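Local coordinates for protein citryl-spermidine/3,4-dihydroxybenzoyl-citryl-spermidine:spermidine ligase (PDB 3TO3) that catalyses the ATP-dependent condensation of spermidine with citryl-spermidine intermediates in the biosynthesis of the siderophore petrobactin, at residues 18-21 and 22-26; 130-133 and 134-137; 121-124 and 125-129; 6-9 and 10-14. All coordinates share one frame; numbering follows the deposited sequence.

Interaction 1. Residues 18-21 and 22-26; sequences EDYI and SVRRR
I21 meets two arginines of the next helical turn, and both contacts are apolar carbon against guanidinium. Its CG2 sits over the centre of the R25 guanidinium, 3.5 Å from R25 CZ, so that one face of the charged group rests on a methyl. I21 holds CG2 anti to the backbone N, which sends this branch forward toward R25, while CG1 carries CD1 to the R24 guanidinium, 3.7 Å from R24 NH1. I21 and R24 lie alongside each other and point the same way; the R24 chain bends at chi3 (66°) to bring its head beside the isoleucine. Both arginines form salt bridges with E96 OE1, through R24 NH2 and R25 NE, while I21 contacts both guanidiniums.

The polar contacts are of two kinds. A water lies in the plane of both the Y20 ring and the R24 guanidinium, 3.1 Å from Y20 OH and 3.1 Å from R24 NH1, which donates to it. At the start of the segment E18 O is gripped twice: S22 N donates to E18 O over 3.2 Å, and S22 OG adds a bond of 3.0 Å to the same E18 O from well off the C=O direction (131°).

Backbone bonds from V23, R24 and R25 to D19, Y20 and I21 continue the same spacing. Y20 and I21 also pack on Q264 of the second subunit. These are the opening turns of α-helix 18-37, in which a serine hydroxyl bonds back to the carbonyl four residues earlier.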
loop_
_atom_site.group_PDB
_atom_site.type_symbol
_atom_site.label_atom_id
_atom_site.label_comp_id
_atom_site.label_asym_id
_atom_site.label_seq_id
_atom_site.Cartn_x
_atom_site.Cartn_y
_atom_site.Cartn_z
ATOM N N GLU B 18 -20.042 -16.945 12.589
ATOM C CA GLU B 18 -21.186 -16.067 12.715
ATOM C C GLU B 18 -20.778 -14.635 13.053
ATOM O O GLU B 18 -21.547 -13.702 12.812
ATOM C CB GLU B 18 -22.125 -16.570 13.813
ATOM C CG GLU B 18 -22.795 -17.913 13.502
ATOM C CD GLU B 18 -24.232 -17.772 12.982
ATOM O OE1 GLU B 18 -24.985 -18.766 13.067
ATOM O OE2 GLU B 18 -24.608 -16.676 12.493
ATOM N N ASP B 19 -19.605 -14.456 13.661
ATOM C CA ASP B 19 -19.162 -13.105 14.011
ATOM C C ASP B 19 -18.884 -12.295 12.744
ATOM O O ASP B 19 -19.021 -11.072 12.718
ATOM C CB ASP B 19 -17.928 -13.155 14.892
ATOM C CG ASP B 19 -18.234 -13.684 16.285
ATOM O OD1 ASP B 19 -18.883 -12.952 17.050
ATOM O OD2 ASP B 19 -17.826 -14.823 16.616
ATOM N N TYR B 20 -18.522 -12.994 11.680
ATOM C CA TYR B 20 -18.381 -12.330 10.410
ATOM C C TYR B 20 -19.723 -11.696 9.954
ATOM O O TYR B 20 -19.746 -10.552 9.507
ATOM C CB TYR B 20 -17.806 -13.284 9.365
ATOM C CG TYR B 20 -17.790 -12.659 8.003
ATOM C CD1 TYR B 20 -16.761 -11.812 7.627
ATOM C CD2 TYR B 20 -18.839 -12.875 7.106
ATOM C CE1 TYR B 20 -16.754 -11.210 6.374
ATOM C CE2 TYR B 20 -18.863 -12.258 5.867
ATOM C CZ TYR B 20 -17.808 -11.433 5.496
ATOM O OH TYR B 20 -17.811 -10.834 4.249
ATOM N N ILE B 21 -20.820 -12.446 10.071
ATOM C CA ILE B 21 -22.144 -11.971 9.689
ATOM C C ILE B 21 -22.567 -10.758 10.519
ATOM O O ILE B 21 -23.052 -9.766 9.956
ATOM C CB ILE B 21 -23.197 -13.071 9.814
ATOM C CG1 ILE B 21 -22.819 -14.248 8.920
ATOM C CG2 ILE B 21 -24.603 -12.550 9.484
ATOM C CD1 ILE B 21 -23.241 -14.110 7.485
ATOM N N SER B 22 -22.371 -10.815 11.835
ATOM C CA SER B 22 -22.685 -9.648 12.687
ATOM C C SER B 22 -21.875 -8.424 12.319
ATOM O O SER B 22 -22.408 -7.327 12.324
ATOM C CB SER B 22 -22.455 -9.908 14.173
ATOM O OG SER B 22 -22.257 -11.275 14.387
ATOM N N VAL B 23 -20.590 -8.594 12.027
ATOM C CA VAL B 23 -19.751 -7.426 11.735
ATOM C C VAL B 23 -20.150 -6.840 10.416
ATOM O O VAL B 23 -20.262 -5.632 10.272
ATOM C CB VAL B 23 -18.243 -7.731 11.815
ATOM C CG1 VAL B 23 -17.375 -6.596 11.186
ATOM C CG2 VAL B 23 -17.860 -7.925 13.276
ATOM N N ARG B 24 -20.407 -7.708 9.453
ATOM C CA ARG B 24 -20.839 -7.240 8.140
ATOM C C ARG B 24 -22.123 -6.429 8.299
ATOM O O ARG B 24 -22.274 -5.336 7.737
ATOM C CB ARG B 24 -21.091 -8.412 7.197
ATOM C CG ARG B 24 -21.355 -7.999 5.770
ATOM C CD ARG B 24 -21.905 -9.168 5.012
ATOM N NE ARG B 24 -23.225 -9.543 5.511
ATOM C CZ ARG B 24 -23.764 -10.739 5.316
ATOM N NH1 ARG B 24 -23.089 -11.679 4.649
ATOM N NH2 ARG B 24 -24.964 -11.002 5.798
ATOM N N ARG B 25 -23.042 -6.973 9.085
ATOM C CA ARG B 25 -24.314 -6.331 9.275
ATOM C C ARG B 25 -24.122 -4.975 9.954
ATOM O O ARG B 25 -24.749 -3.991 9.565
ATOM C CB ARG B 25 -25.255 -7.231 10.088
ATOM C CG ARG B 25 -25.907 -8.275 9.220
ATOM C CD ARG B 25 -26.479 -9.370 10.054
ATOM N NE ARG B 25 -27.224 -10.318 9.240
ATOM C CZ ARG B 25 -27.896 -11.345 9.739
ATOM N NH1 ARG B 25 -27.937 -11.509 11.055
ATOM N NH2 ARG B 25 -28.542 -12.193 8.932
ATOM N N ARG B 26 -23.258 -4.936 10.964
ATOM C CA ARG B 26 -23.009 -3.702 11.685
ATOM C C ARG B 26 -22.407 -2.636 10.751
ATOM O O ARG B 26 -22.837 -1.473 10.756
ATOM C CB ARG B 26 -22.104 -3.937 12.887
ATOM C CG ARG B 26 -21.669 -2.645 13.572
ATOM C CD ARG B 26 -20.547 -2.842 14.582
ATOM N NE ARG B 26 -20.009 -1.534 14.924
ATOM C CZ ARG B 26 -18.968 -1.304 15.720
ATOM N NH1 ARG B 26 -18.322 -2.315 16.319
ATOM N NH2 ARG B 26 -18.581 -0.042 15.938
HETATM O O HOH W 1 -20.510 -11.663 2.897
#

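Interaction 2. Residues 130-133 and 134-137; sequences FKDT and IAQY
D132 OD1 is held by two donors: Q136 NE2 from the next turn, at 3.1 Å, and the ammonium of K168, which forms a salt bridge with it. The amide bond is nearly straight at 175°. It reaches D132 OD1 on the syn side, somewhat out of the carboxylate plane, whereas the oxygen lies almost exactly in the plane of the Q136 amide. The two flat groups are turned 64° against each other. Q136 CG lies 3.3 Å from D132 O, and a bend at chi2 (-57°) turns the amide beyond it back toward the acid. The other carboxylate oxygen, D132 OD2, takes the hydroxyl of Y167, and the far oxygen of the Q136 amide binds R139, so both ends of the pair are tied to neighbouring residues.

The backbone beneath is α-helix, part of helix 115-138, with Q136 N bonded to D132 O at 2.8 Å. This helix packs against helices 6-15, 18-37 and 175-181. The side chain of D132 is about 10 Å from the bound ATP, close to the nucleotide pocket but not part of it.

Around the helix from the polar pair, F130 and I134 make a CH-pi contact. I134 CD1 lies over one face of the F130 ring, 4.1 Å from its centroid and close to the ring normal. I11 and F179 pack against I134 as well, while F130 touches I15 and Y175 of its own chain and I256 of the second subunit. T133 turns its hydroxyl back to the carbonyl of I129, and one turn on, Y137 N bonds to T133 O at 2.9 Å.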
loop_
_atom_site.group_PDB
_atom_site.type_symbol
_atom_site.label_atom_id
_atom_site.label_comp_id
_atom_site.label_asym_id
_atom_site.label_seq_id
_atom_site.Cartn_x
_atom_site.Cartn_y
_atom_site.Cartn_z
ATOM N N PHE B 130 -13.094 -7.117 7.924
ATOM C CA PHE B 130 -12.111 -8.171 8.124
ATOM C C PHE B 130 -11.433 -8.101 9.498
ATOM O O PHE B 130 -11.400 -9.087 10.225
ATOM C CB PHE B 130 -11.072 -8.123 7.007
ATOM C CG PHE B 130 -9.916 -9.079 7.192
ATOM C CD1 PHE B 130 -10.080 -10.452 7.011
ATOM C CD2 PHE B 130 -8.664 -8.598 7.487
ATOM C CE1 PHE B 130 -9.008 -11.337 7.148
ATOM C CE2 PHE B 130 -7.564 -9.474 7.620
ATOM C CZ PHE B 130 -7.745 -10.849 7.461
ATOM N N LYS B 131 -10.883 -6.942 9.847
ATOM C CA LYS B 131 -10.249 -6.805 11.137
ATOM C C LYS B 131 -11.215 -6.931 12.322
ATOM O O LYS B 131 -10.815 -7.450 13.367
ATOM C CB LYS B 131 -9.441 -5.518 11.248
ATOM C CG LYS B 131 -8.028 -5.686 10.694
ATOM C CD LYS B 131 -7.923 -5.202 9.247
ATOM C CE LYS B 131 -6.460 -5.167 8.785
ATOM N NZ LYS B 131 -6.255 -4.489 7.479
ATOM N N ASP B 132 -12.467 -6.469 12.189
ATOM C CA ASP B 132 -13.319 -6.522 13.348
ATOM C C ASP B 132 -13.879 -7.930 13.580
ATOM O O ASP B 132 -14.074 -8.340 14.728
ATOM C CB ASP B 132 -14.414 -5.472 13.373
ATOM C CG ASP B 132 -15.096 -5.394 14.755
ATOM O OD1 ASP B 132 -14.389 -5.423 15.800
ATOM O OD2 ASP B 132 -16.337 -5.318 14.809
ATOM N N THR B 133 -14.105 -8.664 12.495
ATOM C CA THR B 133 -14.512 -10.064 12.585
ATOM C C THR B 133 -13.544 -10.880 13.446
ATOM O O THR B 133 -13.967 -11.646 14.289
ATOM C CB THR B 133 -14.597 -10.729 11.196
ATOM O OG1 THR B 133 -15.678 -10.154 10.454
ATOM C CG2 THR B 133 -14.809 -12.238 11.341
ATOM N N ILE B 134 -12.245 -10.713 13.244
ATOM C CA ILE B 134 -11.265 -11.445 14.055
ATOM C C ILE B 134 -11.357 -11.012 15.529
ATOM O O ILE B 134 -11.314 -11.841 16.460
ATOM C CB ILE B 134 -9.828 -11.216 13.542
ATOM C CG1 ILE B 134 -9.742 -11.637 12.081
ATOM C CG2 ILE B 134 -8.814 -12.029 14.368
ATOM C CD1 ILE B 134 -8.695 -10.905 11.292
ATOM N N ALA B 135 -11.495 -9.712 15.755
ATOM C CA ALA B 135 -11.621 -9.262 17.146
ATOM C C ALA B 135 -12.914 -9.790 17.840
ATOM O O ALA B 135 -12.850 -10.295 18.962
ATOM C CB ALA B 135 -11.503 -7.758 17.251
ATOM N N GLN B 136 -14.069 -9.650 17.190
ATOM C CA GLN B 136 -15.335 -10.138 17.758
ATOM C C GLN B 136 -15.257 -11.654 17.963
ATOM O O GLN B 136 -15.823 -12.187 18.902
ATOM C CB GLN B 136 -16.525 -9.805 16.862
ATOM C CG GLN B 136 -16.742 -8.320 16.646
ATOM C CD GLN B 136 -16.923 -7.581 17.946
ATOM O OE1 GLN B 136 -17.618 -8.057 18.839
ATOM N NE2 GLN B 136 -16.265 -6.436 18.084
ATOM N N TYR B 137 -14.535 -12.347 17.090
ATOM C CA TYR B 137 -14.442 -13.781 17.221
ATOM C C TYR B 137 -13.539 -14.213 18.392
ATOM O O TYR B 137 -13.802 -15.211 19.043
ATOM C CB TYR B 137 -13.965 -14.392 15.916
ATOM C CG TYR B 137 -13.838 -15.882 15.979
ATOM C CD1 TYR B 137 -14.958 -16.679 15.847
ATOM C CD2 TYR B 137 -12.598 -16.501 16.150
ATOM C CE1 TYR B 137 -14.873 -18.066 15.898
ATOM C CE2 TYR B 137 -12.493 -17.904 16.202
ATOM C CZ TYR B 137 -13.654 -18.674 16.077
ATOM O OH TYR B 137 -13.634 -20.048 16.121
#

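Interaction 3. Residues 121-124 and 125-129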
loop_
_atom_site.group_PDB
_atom_site.type_symbol
_atom_site.label_atom_id
_atom_site.label_comp_id
_atom_site.label_asym_id
_atom_site.label_seq_id
_atom_site.Cartn_x
_atom_site.Cartn_y
_atom_site.Cartn_z
ATOM N N PHE B 121 -12.588 3.852 -0.251
ATOM C CA PHE B 121 -13.597 3.734 0.784
ATOM C C PHE B 121 -14.113 2.298 0.878
ATOM O O PHE B 121 -14.224 1.748 1.978
ATOM C CB PHE B 121 -14.733 4.718 0.506
ATOM C CG PHE B 121 -15.756 4.808 1.603
ATOM C CD1 PHE B 121 -15.368 4.907 2.932
ATOM C CD2 PHE B 121 -17.100 4.835 1.301
ATOM C CE1 PHE B 121 -16.313 5.012 3.952
ATOM C CE2 PHE B 121 -18.055 4.933 2.304
ATOM C CZ PHE B 121 -17.654 5.039 3.637
ATOM N N ILE B 122 -14.411 1.690 -0.271
ATOM C CA ILE B 122 -14.875 0.295 -0.306
ATOM C C ILE B 122 -13.828 -0.609 0.332
ATOM O O ILE B 122 -14.175 -1.491 1.135
ATOM C CB ILE B 122 -15.100 -0.193 -1.736
ATOM C CG1 ILE B 122 -16.500 0.178 -2.218
ATOM C CG2 ILE B 122 -14.933 -1.702 -1.817
ATOM C CD1 ILE B 122 -16.593 0.286 -3.758
ATOM N N HIS B 123 -12.553 -0.360 -0.002
ATOM C CA HIS B 123 -11.425 -1.131 0.529
ATOM C C HIS B 123 -11.346 -1.004 2.046
ATOM O O HIS B 123 -11.110 -1.979 2.733
ATOM C CB HIS B 123 -10.097 -0.668 -0.076
ATOM C CG HIS B 123 -8.911 -1.453 0.394
ATOM N ND1 HIS B 123 -8.852 -2.826 0.325
ATOM C CD2 HIS B 123 -7.727 -1.055 0.915
ATOM C CE1 HIS B 123 -7.683 -3.240 0.779
ATOM N NE2 HIS B 123 -6.981 -2.186 1.145
ATOM N N GLU B 124 -11.563 0.198 2.558
ATOM C CA GLU B 124 -11.513 0.421 3.990
ATOM C C GLU B 124 -12.647 -0.240 4.717
ATOM O O GLU B 124 -12.470 -0.705 5.862
ATOM C CB GLU B 124 -11.531 1.926 4.303
ATOM C CG GLU B 124 -10.206 2.539 4.053
ATOM C CD GLU B 124 -10.267 4.044 4.090
ATOM O OE1 GLU B 124 -10.938 4.564 5.026
ATOM O OE2 GLU B 124 -9.654 4.685 3.184
ATOM N N LEU B 125 -13.817 -0.245 4.071
ATOM C CA LEU B 125 -14.985 -0.903 4.642
ATOM C C LEU B 125 -14.752 -2.417 4.743
ATOM O O LEU B 125 -15.107 -3.026 5.746
ATOM C CB LEU B 125 -16.262 -0.598 3.834
ATOM C CG LEU B 125 -16.706 0.854 4.051
ATOM C CD1 LEU B 125 -17.870 1.221 3.160
ATOM C CD2 LEU B 125 -17.103 1.070 5.486
ATOM N N GLU B 126 -14.178 -3.007 3.693
ATOM C CA GLU B 126 -13.874 -4.425 3.671
ATOM C C GLU B 126 -12.790 -4.766 4.685
ATOM O O GLU B 126 -12.828 -5.813 5.317
ATOM C CB GLU B 126 -13.418 -4.861 2.261
ATOM C CG GLU B 126 -14.561 -4.906 1.280
ATOM C CD GLU B 126 -14.110 -5.191 -0.158
ATOM O OE1 GLU B 126 -12.898 -5.069 -0.464
ATOM O OE2 GLU B 126 -14.979 -5.536 -0.986
ATOM N N GLN B 127 -11.805 -3.895 4.830
ATOM C CA GLN B 127 -10.752 -4.157 5.792
ATOM C C GLN B 127 -11.298 -4.040 7.206
ATOM O O GLN B 127 -10.853 -4.753 8.088
ATOM C CB GLN B 127 -9.555 -3.235 5.577
ATOM C CG GLN B 127 -8.737 -3.637 4.375
ATOM C CD GLN B 127 -8.391 -5.104 4.379
ATOM O OE1 GLN B 127 -7.748 -5.616 5.303
ATOM N NE2 GLN B 127 -8.819 -5.795 3.352
ATOM N N THR B 128 -12.283 -3.160 7.401
ATOM C CA THR B 128 -12.909 -2.979 8.707
ATOM C C THR B 128 -13.637 -4.254 9.094
ATOM O O THR B 128 -13.399 -4.820 10.158
ATOM C CB THR B 128 -13.864 -1.743 8.743
ATOM O OG1 THR B 128 -13.063 -0.564 8.763
ATOM C CG2 THR B 128 -14.738 -1.740 10.000
ATOM N N ILE B 129 -14.506 -4.710 8.207
ATOM C CA ILE B 129 -15.183 -5.978 8.377
ATOM C C ILE B 129 -14.183 -7.085 8.679
ATOM O O ILE B 129 -14.382 -7.900 9.583
ATOM C CB ILE B 129 -15.993 -6.314 7.102
ATOM C CG1 ILE B 129 -17.177 -5.360 6.989
ATOM C CG2 ILE B 129 -16.510 -7.736 7.113
ATOM C CD1 ILE B 129 -17.909 -5.543 5.770
HETATM O O HOH W 2 -10.473 -5.383 0.866
HETATM O O HOH W 3 -11.062 -3.270 -2.022
#
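Two rings, F121 and H123, each carry a carbon of the next turn over one face. L125 CD1 stands above the F121 ring, 3.9 Å from the centroid and offset toward the rim, in a CH-pi contact. Q127 CG takes the equivalent place over the H123 imidazole, 4.0 Å from its centroid. Both rings are set by a first torsion that places CG anti to the backbone N (-173° for F121, -178° for H123), which carries them along the helix toward the residue four further on. The Q127 amide plane is inclined 38° to the imidazole rather than stacked on it.

At H123 ND1 two waters gather. One lies 3.1 Å from H123 ND1, donates to E126 OE1 and accepts from Q127 NE2; the other also joins H123 ND1 to E126 OE1. H123 and E126 are thus linked through water and not directly. E126 OE2 forms a salt bridge with K359 of the second subunit, while I122 CG2 runs alongside the E126 chain, 3.9 Å from E126 OE2.

E124 O is held by two donors, T128 N at 2.9 Å and T128 OG1 at 3.0 Å, which approach from opposite faces of its plane. The E124 carboxylate itself goes to S308, and the Q127 amide oxygen to K131.

In helix 115-138 the chemistry therefore differs by side: F121 and L125 pack on L31 of helix 18-37, while H123, E126 and Q127 meet the second subunit with bridging waters, consistent with a hydrated, polar edge to the homodimer interface.

Interaction 4. Residues 6-9 and 10-14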
loop_
_atom_site.group_PDB
_atom_site.type_symbol
_atom_site.label_atom_id
_atom_site.label_comp_id
_atom_site.label_asym_id
_atom_site.label_seq_id
_atom_site.Cartn_x
_atom_site.Cartn_y
_atom_site.Cartn_z
HETATM N N MSE B 6 -1.356 -21.934 13.723
HETATM C CA MSE B 6 -2.577 -21.705 14.493
HETATM C C MSE B 6 -3.184 -20.302 14.353
HETATM O O MSE B 6 -4.384 -20.119 14.574
HETATM C CB MSE B 6 -2.312 -21.985 15.969
HETATM C CG MSE B 6 -2.035 -20.720 16.775
HETATM SE SE MSE B 6 -1.665 -21.033 18.668
HETATM C CE MSE B 6 -2.063 -19.240 19.346
ATOM N N TYR B 7 -2.366 -19.305 14.016
ATOM C CA TYR B 7 -2.903 -17.966 13.768
ATOM C C TYR B 7 -3.652 -17.952 12.443
ATOM O O TYR B 7 -4.720 -17.313 12.318
ATOM C CB TYR B 7 -1.812 -16.892 13.838
ATOM C CG TYR B 7 -1.391 -16.631 15.263
ATOM C CD1 TYR B 7 -0.247 -17.220 15.798
ATOM C CD2 TYR B 7 -2.171 -15.842 16.096
ATOM C CE1 TYR B 7 0.126 -16.998 17.123
ATOM C CE2 TYR B 7 -1.808 -15.615 17.421
ATOM C CZ TYR B 7 -0.662 -16.193 17.929
ATOM O OH TYR B 7 -0.316 -15.956 19.247
ATOM N N HIS B 8 -3.120 -18.704 11.476
ATOM C CA HIS B 8 -3.799 -18.881 10.210
ATOM C C HIS B 8 -5.155 -19.551 10.449
ATOM O O HIS B 8 -6.193 -19.077 9.991
ATOM C CB HIS B 8 -2.932 -19.704 9.263
ATOM C CG HIS B 8 -3.592 -20.017 7.958
ATOM N ND1 HIS B 8 -4.017 -21.283 7.625
ATOM C CD2 HIS B 8 -3.893 -19.229 6.900
ATOM C CE1 HIS B 8 -4.551 -21.265 6.419
ATOM N NE2 HIS B 8 -4.492 -20.030 5.959
ATOM N N THR B 9 -5.143 -20.635 11.208
ATOM C CA THR B 9 -6.376 -21.348 11.526
ATOM C C THR B 9 -7.443 -20.467 12.175
ATOM O O THR B 9 -8.626 -20.583 11.845
ATOM C CB THR B 9 -6.065 -22.555 12.394
ATOM O OG1 THR B 9 -5.143 -23.376 11.677
ATOM C CG2 THR B 9 -7.331 -23.361 12.724
ATOM N N LYS B 10 -7.020 -19.571 13.067
ATOM C CA LYS B 10 -7.936 -18.644 13.743
ATOM C C LYS B 10 -8.619 -17.708 12.773
ATOM O O LYS B 10 -9.839 -17.512 12.829
ATOM C CB LYS B 10 -7.199 -17.787 14.781
ATOM C CG LYS B 10 -6.821 -18.514 16.057
ATOM C CD LYS B 10 -6.221 -17.538 17.062
ATOM C CE LYS B 10 -5.777 -18.236 18.342
ATOM N NZ LYS B 10 -6.952 -18.730 19.108
ATOM N N ILE B 11 -7.820 -17.102 11.904
ATOM C CA ILE B 11 -8.347 -16.170 10.930
ATOM C C ILE B 11 -9.422 -16.834 10.098
ATOM O O ILE B 11 -10.507 -16.254 9.875
ATOM C CB ILE B 11 -7.258 -15.683 9.954
ATOM C CG1 ILE B 11 -6.268 -14.840 10.696
ATOM C CG2 ILE B 11 -7.873 -14.745 8.945
ATOM C CD1 ILE B 11 -6.881 -13.543 11.048
ATOM N N LEU B 12 -9.121 -18.042 9.618
ATOM C CA LEU B 12 -10.092 -18.745 8.791
ATOM C C LEU B 12 -11.375 -19.065 9.554
ATOM O O LEU B 12 -12.465 -18.813 9.052
ATOM C CB LEU B 12 -9.499 -20.015 8.211
ATOM C CG LEU B 12 -8.622 -19.757 7.005
ATOM C CD1 LEU B 12 -8.156 -21.096 6.430
ATOM C CD2 LEU B 12 -9.427 -18.987 5.989
ATOM N N LYS B 13 -11.246 -19.598 10.769
ATOM C CA LYS B 13 -12.419 -19.859 11.595
ATOM C C LYS B 13 -13.213 -18.573 11.856
ATOM O O LYS B 13 -14.449 -18.568 11.839
ATOM C CB LYS B 13 -12.031 -20.547 12.910
ATOM C CG LYS B 13 -11.645 -22.007 12.739
ATOM C CD LYS B 13 -11.549 -22.728 14.085
ATOM C CE LYS B 13 -11.023 -24.163 13.927
ATOM N NZ LYS B 13 -10.480 -24.739 15.209
ATOM N N ALA B 14 -12.516 -17.475 12.092
ATOM C CA ALA B 14 -13.234 -16.228 12.344
ATOM C C ALA B 14 -14.030 -15.800 11.119
ATOM O O ALA B 14 -15.192 -15.397 11.237
ATOM C CB ALA B 14 -12.279 -15.119 12.768
#
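The backbone of helix 6-15 keeps the i to i+4 pattern, though K10 N meets M6 O 38° above its carbonyl plane whereas L12 N lies nearly on the C=O direction of H8. This is the N-terminal α-helix of the chain, and ahead of its first turn D5 OD2 accepts a hydrogen bond from the backbone N of H8.

Three side-chain pairs form along the helix. H8 and L12 cross, with L12 CD1 3.6 Å from H8 CE1. H8 reaches forward because its CG is anti to the backbone N (chi1 176°). The imidazole's polar partner is W251 of the second subunit, bonded to H8 NE2, and Y270 of that subunit meets the ring edge-to-face, so H8 and L12, which also packs on Y270, both lie at the dimer interface.

The two further pairs run alongside each other instead, meeting through carbon atoms. Selenomethionine M6 and K10 point the same way, and their terminal CE atoms lie 4.0 Å apart. T9 and K13 do likewise. Here the exposed lysine chain passes the threonine methyl, K13 CE standing 4.0 Å from T9 CG2.

How the interactions relate
Interactions 2 and 3 are buried turns of the same helix, 115-138, while interactions 1 and 4 are only partly buried and lie on the two N-terminal helices that flank it. Interaction 2 is the meeting point: its D132, T133, Q136 and Y137 pack on Y20, V23 and D19 of interaction 1, and I134 meets I11 of interaction 4, whereas interactions 3 and 4 do not touch. Chemistry follows place. An isoleucine against two arginines marks interaction 1, an acid-amide bond and a phenyl face interaction 2, rings with bridging waters interaction 3, and a histidine against a leucine, with two lysine chains beside their partners, interaction 4. All four reach the second subunit.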